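PDB 4PZC: 3-Hydroxyacyl-CoA dehydrogenase from Ralstonia eutropha H16, which probably catalyses the NAD-dependent interconversion of (S)-3-hydroxyacyl-CoA, such as (S)-3-hydroxybutyryl-CoA, and the corresponding 3-oxoacyl-CoA. Local coordinates for residues A[31-35]-A[36-40]; A[94-97]-A[98-102]; A[224-227]-A[228-232]. All blocks are in the same frame, centred on the assembly; numbering follows the deposited sequence.

Contact 1. Residues A[31-35]-A[36-40]; sequences MVDIS and DAAVQ
Ser35 and Ala38 meet at the N-terminus of helix 36-54, where Ser35 OG accepts a bond from Ala38 N at 2.8 Å. The bond is bent, with 139° at the hydrogen. Ser35, right before the helix, is the N-cap, and its chi1 of 62°, with OG between the backbone N and the carbonyl carbon, brings the hydroxyl to Ala38 N. The carbonyl of the same residue begins the helical pattern: Val39 N reaches Ser35 O at 3.3 Å.

The close-packed side faces the strand end. The methyl of Ala38 sits over the flat carboxylate of Asp33, with Ala38 CB 3.5 Å from Asp33 CG and at much the same distance from both oxygens. Beside it, Val39 CG2 comes to 4.1 Å from Asp33 CB, while Val39 CG1 is turned to Met31 O. The loose side is that of Asp36 and Ala37, the exposed residues of the first turn: the CB of Asp36 heads away from the preceding residues, and Ala37 adds little more than a methyl, whose CB lies 3.3 Å from Ser35 OG.

Two amides hold the Asp33 carboxylate. Ile34 N gives to the anti lone pair of Asp33 OD1 at 2.6 Å, and Ala11 N, from the glycine-rich loop, binds Asp33 OD2. Asp33, an NAD(+)-binding residue, lies just past the C-terminal end of strand 28-32, the second strand of the Rossmann fold. With two backbone donors and a methyl on one face, its carboxylate is probably held in its orientation even without the cofactor, and these N-H groups would be expected to stabilise its negative charge.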
ATOM      1  N   MET A  31      14.092  29.669  15.221  1.00 77.78           N
ATOM      2  CA  MET A  31      14.405  28.240  15.402  1.00 77.20           C
ATOM      3  C   MET A  31      15.325  27.989  16.585  1.00 73.05           C
ATOM      4  O   MET A  31      16.533  28.176  16.480  1.00 77.28           O
ATOM      5  CB  MET A  31      15.038  27.651  14.139  1.00 79.36           C
ATOM      6  CG  MET A  31      15.004  26.130  14.106  1.00 82.39           C
ATOM      7  SD  MET A  31      16.512  25.337  13.515  1.00 87.24           S
ATOM      8  CE  MET A  31      16.551  25.859  11.811  1.00 87.19           C
ATOM      9  N   VAL A  32      14.753  27.518  17.691  1.00 69.05           N
ATOM     10  CA  VAL A  32      15.488  27.363  18.945  1.00 66.01           C
ATOM     11  C   VAL A  32      16.063  25.947  19.065  1.00 64.14           C
ATOM     12  O   VAL A  32      15.603  25.040  18.393  1.00 70.54           O
ATOM     13  CB  VAL A  32      14.582  27.694  20.151  1.00 66.70           C
ATOM     14  CG1 VAL A  32      15.410  27.853  21.423  1.00 72.63           C
ATOM     15  CG2 VAL A  32      13.790  28.968  19.897  1.00 63.06           C
ATOM     16  N   ASP A  33      17.089  25.770  19.890  1.00 63.78           N
ATOM     17  CA  ASP A  33      17.635  24.434  20.238  1.00 66.68           C
ATOM     18  C   ASP A  33      18.710  24.640  21.315  1.00 72.01           C
ATOM     19  O   ASP A  33      19.238  25.746  21.455  1.00 85.64           O
ATOM     20  CB  ASP A  33      18.210  23.693  19.006  1.00 66.43           C
ATOM     21  CG  ASP A  33      18.336  22.169  19.215  1.00 59.73           C
ATOM     22  OD1 ASP A  33      18.717  21.728  20.306  1.00 52.82           O
ATOM     23  OD2 ASP A  33      18.084  21.397  18.273  1.00 60.16           O
ATOM     24  N   ILE A  34      19.032  23.592  22.076  1.00 78.95           N
ATOM     25  CA  ILE A  34      19.817  23.749  23.321  1.00 81.91           C
ATOM     26  C   ILE A  34      21.265  24.249  23.192  1.00 82.40           C
ATOM     27  O   ILE A  34      21.742  24.886  24.118  1.00 83.44           O
ATOM     28  CB  ILE A  34      19.789  22.484  24.222  1.00 86.54           C
ATOM     29  CG1 ILE A  34      20.262  21.235  23.452  1.00 85.79           C
ATOM     30  CG2 ILE A  34      18.402  22.309  24.850  1.00 83.27           C
ATOM     31  CD1 ILE A  34      20.478  20.020  24.330  1.00 89.82           C
ATOM     32  N   SER A  35      21.966  23.980  22.088  1.00 86.28           N
ATOM     33  CA  SER A  35      23.316  24.569  21.875  1.00 88.44           C
ATOM     34  C   SER A  35      23.385  25.500  20.652  1.00 90.68           C
ATOM     35  O   SER A  35      22.448  25.558  19.843  1.00 93.02           O
ATOM     36  CB  SER A  35      24.412  23.476  21.804  1.00 85.13           C
ATOM     37  OG  SER A  35      24.244  22.578  20.716  1.00 78.19           O
ATOM     38  N   ASP A  36      24.484  26.249  20.534  1.00 88.55           N
ATOM     39  CA  ASP A  36      24.764  26.996  19.295  1.00 86.85           C
ATOM     40  C   ASP A  36      25.296  26.012  18.256  1.00 79.64           C
ATOM     41  O   ASP A  36      25.178  26.239  17.054  1.00 78.27           O
ATOM     42  CB  ASP A  36      25.751  28.162  19.521  1.00 89.18           C
ATOM     43  CG  ASP A  36      25.063  29.536  19.534  1.00 88.87           C
ATOM     44  OD1 ASP A  36      24.129  29.761  20.334  1.00 90.75           O
ATOM     45  OD2 ASP A  36      25.471  30.408  18.743  1.00 88.72           O
ATOM     46  N   ALA A  37      25.888  24.921  18.739  1.00 81.63           N
ATOM     47  CA  ALA A  37      26.261  23.782  17.898  1.00 78.39           C
ATOM     48  C   ALA A  37      25.020  23.213  17.178  1.00 81.35           C
ATOM     49  O   ALA A  37      25.048  22.934  15.969  1.00 80.98           O
ATOM     50  CB  ALA A  37      26.948  22.706  18.743  1.00 68.99           C
ATOM     51  N   ALA A  38      23.929  23.079  17.930  1.00 78.39           N
ATOM     52  CA  ALA A  38      22.683  22.514  17.415  1.00 77.60           C
ATOM     53  C   ALA A  38      22.005  23.416  16.381  1.00 72.47           C
ATOM     54  O   ALA A  38      21.615  22.949  15.302  1.00 66.99           O
ATOM     55  CB  ALA A  38      21.726  22.227  18.567  1.00 78.31           C
ATOM     56  N   VAL A  39      21.861  24.693  16.726  1.00 68.50           N
ATOM     57  CA  VAL A  39      21.161  25.657  15.878  1.00 71.54           C
ATOM     58  C   VAL A  39      21.830  25.764  14.506  1.00 80.69           C
ATOM     59  O   VAL A  39      21.176  25.578  13.469  1.00 79.30           O
ATOM     60  CB  VAL A  39      21.102  27.063  16.532  1.00 71.71           C
ATOM     61  CG1 VAL A  39      20.547  28.105  15.557  1.00 71.08           C
ATOM     62  CG2 VAL A  39      20.268  27.045  17.809  1.00 70.25           C
ATOM     63  N   GLN A  40      23.137  26.042  14.515  1.00 92.36           N
ATOM     64  CA  GLN A  40      23.911  26.280  13.289  1.00 91.18           C
ATOM     65  C   GLN A  40      24.028  25.046  12.410  1.00 85.45           C
ATOM     66  O   GLN A  40      23.951  25.145  11.192  1.00 74.33           O
ATOM     67  CB  GLN A  40      25.299  26.799  13.635  1.00 96.61           C
ATOM     68  CG  GLN A  40      25.280  28.210  14.196  1.00105.65           C
ATOM     69  CD  GLN A  40      26.576  28.587  14.893  1.00113.85           C
ATOM     70  OE1 GLN A  40      27.596  27.907  14.756  1.00109.41           O
ATOM     71  NE2 GLN A  40      26.541  29.681  15.648  1.00118.70           N
TER

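Contact 2. Residues A[94-97]-A[98-102]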
ATOM      1  N   TYR A  94       8.033  11.402  25.969  1.00 57.47           N
ATOM      2  CA  TYR A  94       6.832  12.023  26.479  1.00 54.68           C
ATOM      3  C   TYR A  94       7.118  12.983  27.620  1.00 56.13           C
ATOM      4  O   TYR A  94       6.731  14.162  27.595  1.00 52.50           O
ATOM      5  CB  TYR A  94       5.843  10.963  26.932  1.00 56.82           C
ATOM      6  CG  TYR A  94       4.543  11.552  27.432  1.00 57.73           C
ATOM      7  CD1 TYR A  94       3.583  12.041  26.541  1.00 56.78           C
ATOM      8  CD2 TYR A  94       4.293  11.656  28.796  1.00 54.95           C
ATOM      9  CE1 TYR A  94       2.402  12.593  27.002  1.00 58.13           C
ATOM     10  CE2 TYR A  94       3.118  12.198  29.267  1.00 57.17           C
ATOM     11  CZ  TYR A  94       2.175  12.659  28.375  1.00 57.91           C
ATOM     12  OH  TYR A  94       1.020  13.195  28.879  1.00 55.76           O
ATOM     13  N   ASP A  95       7.798  12.480  28.635  1.00 59.95           N
ATOM     14  CA  ASP A  95       8.109  13.328  29.760  1.00 59.19           C
ATOM     15  C   ASP A  95       8.774  14.581  29.230  1.00 57.56           C
ATOM     16  O   ASP A  95       8.349  15.707  29.534  1.00 55.69           O
ATOM     17  CB  ASP A  95       8.988  12.590  30.759  1.00 61.97           C
ATOM     18  CG  ASP A  95       8.209  11.538  31.543  1.00 67.79           C
ATOM     19  OD1 ASP A  95       7.001  11.754  31.763  1.00 63.85           O
ATOM     20  OD2 ASP A  95       8.790  10.503  31.939  1.00 69.19           O
ATOM     21  N   LEU A  96       9.787  14.399  28.395  1.00 56.38           N
ATOM     22  CA  LEU A  96      10.523  15.558  27.900  1.00 58.92           C
ATOM     23  C   LEU A  96       9.642  16.454  27.016  1.00 57.98           C
ATOM     24  O   LEU A  96       9.598  17.675  27.199  1.00 53.67           O
ATOM     25  CB  LEU A  96      11.799  15.146  27.163  1.00 57.12           C
ATOM     26  CG  LEU A  96      12.645  16.351  26.696  1.00 57.74           C
ATOM     27  CD1 LEU A  96      13.367  17.025  27.865  1.00 58.20           C
ATOM     28  CD2 LEU A  96      13.629  15.964  25.610  1.00 56.94           C
ATOM     29  N   LYS A  97       8.943  15.841  26.072  1.00 58.70           N
ATOM     30  CA  LYS A  97       7.983  16.559  25.245  1.00 64.77           C
ATOM     31  C   LYS A  97       7.144  17.507  26.082  1.00 61.44           C
ATOM     32  O   LYS A  97       7.023  18.684  25.734  1.00 57.41           O
ATOM     33  CB  LYS A  97       7.056  15.580  24.512  1.00 72.79           C
ATOM     34  CG  LYS A  97       6.445  16.110  23.220  1.00 75.84           C
ATOM     35  CD  LYS A  97       6.281  14.972  22.212  1.00 76.37           C
ATOM     36  CE  LYS A  97       5.841  15.445  20.830  1.00 71.79           C
ATOM     37  NZ  LYS A  97       6.940  15.857  19.912  1.00 68.17           N
ATOM     38  N   VAL A  98       6.574  16.993  27.179  1.00 60.03           N
ATOM     39  CA  VAL A  98       5.713  17.797  28.070  1.00 61.73           C
ATOM     40  C   VAL A  98       6.459  19.059  28.503  1.00 64.20           C
ATOM     41  O   VAL A  98       6.073  20.182  28.140  1.00 60.14           O
ATOM     42  CB  VAL A  98       5.234  16.984  29.321  1.00 62.22           C
ATOM     43  CG1 VAL A  98       4.746  17.887  30.445  1.00 55.33           C
ATOM     44  CG2 VAL A  98       4.126  16.003  28.944  1.00 66.15           C
ATOM     45  N   LYS A  99       7.537  18.856  29.262  1.00 65.60           N
ATOM     46  CA  LYS A  99       8.332  19.959  29.796  1.00 64.06           C
ATOM     47  C   LYS A  99       8.471  21.081  28.770  1.00 61.07           C
ATOM     48  O   LYS A  99       8.107  22.227  29.041  1.00 57.76           O
ATOM     49  CB  LYS A  99       9.709  19.453  30.217  1.00 68.06           C
ATOM     50  CG  LYS A  99       9.784  18.983  31.661  1.00 73.91           C
ATOM     51  CD  LYS A  99      10.726  17.784  31.821  1.00 80.21           C
ATOM     52  CE  LYS A  99      10.742  17.236  33.251  1.00 77.03           C
ATOM     53  NZ  LYS A  99      10.455  15.767  33.278  1.00 75.74           N
ATOM     54  N   ILE A 100       8.966  20.735  27.585  1.00 55.28           N
ATOM     55  CA  ILE A 100       9.108  21.706  26.504  1.00 55.62           C
ATOM     56  C   ILE A 100       7.841  22.520  26.258  1.00 55.78           C
ATOM     57  O   ILE A 100       7.903  23.748  26.173  1.00 62.16           O
ATOM     58  CB  ILE A 100       9.514  21.056  25.174  1.00 55.65           C
ATOM     59  CG1 ILE A 100      10.879  20.357  25.295  1.00 56.57           C
ATOM     60  CG2 ILE A 100       9.561  22.103  24.065  1.00 52.30           C
ATOM     61  CD1 ILE A 100      11.108  19.289  24.243  1.00 56.88           C
ATOM     62  N   LEU A 101       6.700  21.851  26.154  1.00 55.11           N
ATOM     63  CA  LEU A 101       5.446  22.546  25.853  1.00 54.29           C
ATOM     64  C   LEU A 101       4.992  23.440  27.013  1.00 52.16           C
ATOM     65  O   LEU A 101       4.508  24.546  26.800  1.00 48.16           O
ATOM     66  CB  LEU A 101       4.358  21.550  25.460  1.00 55.64           C
ATOM     67  CG  LEU A 101       4.640  20.756  24.171  1.00 57.24           C
ATOM     68  CD1 LEU A 101       3.674  19.597  24.055  1.00 59.61           C
ATOM     69  CD2 LEU A 101       4.581  21.583  22.894  1.00 57.73           C
ATOM     70  N   LYS A 102       5.174  22.978  28.240  1.00 54.66           N
ATOM     71  CA  LYS A 102       4.964  23.835  29.397  1.00 57.71           C
ATOM     72  C   LYS A 102       5.874  25.070  29.293  1.00 60.84           C
ATOM     73  O   LYS A 102       5.418  26.205  29.395  1.00 59.52           O
ATOM     74  CB  LYS A 102       5.296  23.072  30.668  1.00 60.28           C
ATOM     75  CG  LYS A 102       4.340  21.952  31.005  1.00 60.62           C
ATOM     76  CD  LYS A 102       3.210  22.478  31.860  1.00 66.19           C
ATOM     77  CE  LYS A 102       2.389  21.342  32.432  1.00 70.99           C
ATOM     78  NZ  LYS A 102       3.200  20.430  33.289  1.00 71.49           N
TER
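Tyr94 and Val98, one helical turn apart, supply the aromatic contact. Val98 CG2 stands over one face of the Tyr94 ring, 4.1 Å from its centroid and 19° off the normal, a CH-pi geometry displaced toward the rim at CE2 and CZ. With chi1 at -178°, CG stands opposite the Tyr94 nitrogen; this carries the ring out from the helix, roughly level with its own CA, and Val98 CG2 leans back over it.

Purely aliphatic contact is sparser. Leu96 CG and Ile100 CD1 approach to 4.1 Å, again at a spacing of four residues.

Backbone bonding is regular: four consecutive i to i+4 bonds run from Tyr94 O to Leu101 N. Val98 N to Tyr94 O measures 2.9 Å with 168° at the hydrogen, and Ile100 N to Leu96 O, 3.1 Å, is equally straight.

Charged groups behave differently on the two sides of the helix. Asp95 OD1 and Lys99 NZ remain 5.5 Å apart on the exposed side, opposite charges not in contact. Lys97 instead leads inward, its NZ in a salt bridge with Glu88 OE1 and hydrogen-bonded to Thr91 O and Asn117 O.

The helix links strands 85-88 and 113-117 in a beta-alpha-beta unit; Glu88 and Asn117 are their C-terminal residues, and Thr91 follows in the loop after strand 85-88. The charge of the buried Lys97, predicted to bind NAD(+), is probably offset largely by Glu88, and the network probably holds it near the cofactor site.

Contact 3. Residues A[224-227]-A[228-232]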
ATOM      1  N   HIS A 224       2.902  -0.527  -5.934  1.00 50.11           N
ATOM      2  CA  HIS A 224       3.488   0.267  -4.863  1.00 51.19           C
ATOM      3  C   HIS A 224       4.959   0.465  -5.223  1.00 54.94           C
ATOM      4  O   HIS A 224       5.625  -0.483  -5.635  1.00 52.03           O
ATOM      5  CB  HIS A 224       3.449  -0.471  -3.527  1.00 52.28           C
ATOM      6  CG  HIS A 224       2.078  -0.722  -2.992  1.00 52.97           C
ATOM      7  ND1 HIS A 224       1.863  -1.334  -1.775  1.00 56.53           N
ATOM      8  CD2 HIS A 224       0.855  -0.449  -3.492  1.00 54.50           C
ATOM      9  CE1 HIS A 224       0.567  -1.428  -1.543  1.00 52.39           C
ATOM     10  NE2 HIS A 224      -0.067  -0.894  -2.570  1.00 58.22           N
ATOM     11  N   PRO A 225       5.488   1.673  -5.017  1.00 54.67           N
ATOM     12  CA  PRO A 225       6.847   1.996  -5.402  1.00 57.95           C
ATOM     13  C   PRO A 225       7.879   1.101  -4.759  1.00 62.84           C
ATOM     14  O   PRO A 225       8.950   0.902  -5.327  1.00 69.01           O
ATOM     15  CB  PRO A 225       7.035   3.405  -4.847  1.00 61.98           C
ATOM     16  CG  PRO A 225       6.089   3.506  -3.703  1.00 58.89           C
ATOM     17  CD  PRO A 225       4.906   2.694  -4.131  1.00 59.28           C
ATOM     18  N   ILE A 226       7.575   0.611  -3.559  1.00 65.56           N
ATOM     19  CA  ILE A 226       8.488  -0.223  -2.780  1.00 61.80           C
ATOM     20  C   ILE A 226       7.647  -1.238  -2.029  1.00 59.27           C
ATOM     21  O   ILE A 226       6.516  -0.945  -1.627  1.00 57.44           O
ATOM     22  CB  ILE A 226       9.292   0.628  -1.771  1.00 61.39           C
ATOM     23  CG1 ILE A 226      10.330   1.480  -2.510  1.00 68.54           C
ATOM     24  CG2 ILE A 226       9.997  -0.244  -0.741  1.00 58.54           C
ATOM     25  CD1 ILE A 226      10.851   2.660  -1.709  1.00 71.71           C
ATOM     26  N   GLY A 227       8.200  -2.431  -1.850  1.00 54.18           N
ATOM     27  CA  GLY A 227       7.545  -3.466  -1.084  1.00 48.88           C
ATOM     28  C   GLY A 227       7.739  -3.241   0.401  1.00 48.98           C
ATOM     29  O   GLY A 227       8.768  -2.698   0.816  1.00 44.27           O
ATOM     30  N   PRO A 228       6.771  -3.716   1.213  1.00 50.35           N
ATOM     31  CA  PRO A 228       6.675  -3.458   2.652  1.00 48.83           C
ATOM     32  C   PRO A 228       7.841  -3.999   3.450  1.00 48.43           C
ATOM     33  O   PRO A 228       8.223  -3.377   4.430  1.00 52.23           O
ATOM     34  CB  PRO A 228       5.378  -4.180   3.059  1.00 49.15           C
ATOM     35  CG  PRO A 228       5.242  -5.293   2.078  1.00 48.62           C
ATOM     36  CD  PRO A 228       5.796  -4.742   0.784  1.00 51.25           C
ATOM     37  N   LEU A 229       8.417  -5.133   3.066  1.00 46.87           N
ATOM     38  CA  LEU A 229       9.546  -5.649   3.847  1.00 47.79           C
ATOM     39  C   LEU A 229      10.770  -4.736   3.688  1.00 45.30           C
ATOM     40  O   LEU A 229      11.356  -4.260   4.682  1.00 37.05           O
ATOM     41  CB  LEU A 229       9.873  -7.094   3.468  1.00 48.61           C
ATOM     42  CG  LEU A 229       8.726  -8.092   3.680  1.00 47.64           C
ATOM     43  CD1 LEU A 229       9.163  -9.485   3.266  1.00 48.07           C
ATOM     44  CD2 LEU A 229       8.216  -8.116   5.119  1.00 48.91           C
ATOM     45  N   ALA A 230      11.110  -4.463   2.434  1.00 45.57           N
ATOM     46  CA  ALA A 230      12.102  -3.433   2.102  1.00 51.58           C
ATOM     47  C   ALA A 230      11.759  -2.114   2.806  1.00 50.63           C
ATOM     48  O   ALA A 230      12.623  -1.445   3.396  1.00 47.76           O
ATOM     49  CB  ALA A 230      12.135  -3.201   0.588  1.00 53.95           C
ATOM     50  N   LEU A 231      10.485  -1.742   2.716  1.00 50.87           N
ATOM     51  CA  LEU A 231      10.013  -0.518   3.332  1.00 52.56           C
ATOM     52  C   LEU A 231      10.293  -0.527   4.820  1.00 50.71           C
ATOM     53  O   LEU A 231      10.717   0.499   5.383  1.00 47.80           O
ATOM     54  CB  LEU A 231       8.516  -0.339   3.113  1.00 56.91           C
ATOM     55  CG  LEU A 231       7.985   1.040   3.499  1.00 58.72           C
ATOM     56  CD1 LEU A 231       8.818   2.140   2.849  1.00 61.79           C
ATOM     57  CD2 LEU A 231       6.519   1.167   3.098  1.00 58.96           C
ATOM     58  N   ALA A 232      10.058  -1.683   5.447  1.00 47.80           N
ATOM     59  CA  ALA A 232      10.237  -1.812   6.875  1.00 48.74           C
ATOM     60  C   ALA A 232      11.709  -1.625   7.253  1.00 53.64           C
ATOM     61  O   ALA A 232      12.017  -1.029   8.293  1.00 52.61           O
ATOM     62  CB  ALA A 232       9.732  -3.147   7.342  1.00 50.04           C
TER
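The flat peptide group between Gly227 and Pro228 meets the helix at its oxygen edge, where Leu231 N lies in the carbonyl plane and binds Gly227 O at 2.7 Å. The C=O...N angle is 156°, and the angle at the hydrogen is 153°. Carbon atoms flank that oxygen on opposite sides of the plane: Ala230 CB on one, 3.4 Å from Gly227 O, and Leu231 CB on the other, 3.3 Å from the same atom. Ile226 CG2 is on the Leu231 side. The second flat group, the His224 imidazole, stacks on the ring of His224 of the second subunit.

Gly227, right before helix 228-235 and with its oxygen taking the Leu231 N-H, is the N-cap, and Pro228 fills the first helical position, where its lack of an N-H costs no helical bond. This start belongs to the all-helical C-terminal domain of the 3-hydroxyacyl-CoA dehydrogenases. Asp215, from helix 211-222, completes the cap from outside: its two carboxylate oxygens accept from Leu229 N and Ala230 N, so amides of the first turn, which have no helical acceptor, are paired.

Apolar packing comes from one branch of Ile226. Its CG2, anti to the backbone nitrogen (CG1 at chi1 -72°), reaches across the turn to Ala230 CB at 3.9 Å and Leu231 CB at 4.1 Å. On the far side of the helix, Leu229 points away from the preceding loop and packs against Ala200 and Phe201 of helix 189-205.

In chain order, contacts 1 and 2 come first and share the NAD-binding Rossmann domain; contact 3 follows in the C-terminal domain. Contact 1 joins strand 28-32 to helix 36-54, whereas contact 2 lies within helix 94-107, the connection between strands 85-88 and 113-117 of the same sheet. Their centres are about 18 Å apart and their nearest atoms about 8 Å, so they are separate parts of one cofactor-binding region. Contact 3 lies about 35 Å and 34 Å, centre to centre, from contacts 1 and 2, across the chain's centre. The spacing separates nucleotide-binding elements from a helix start whose preceding loop reaches the second subunit.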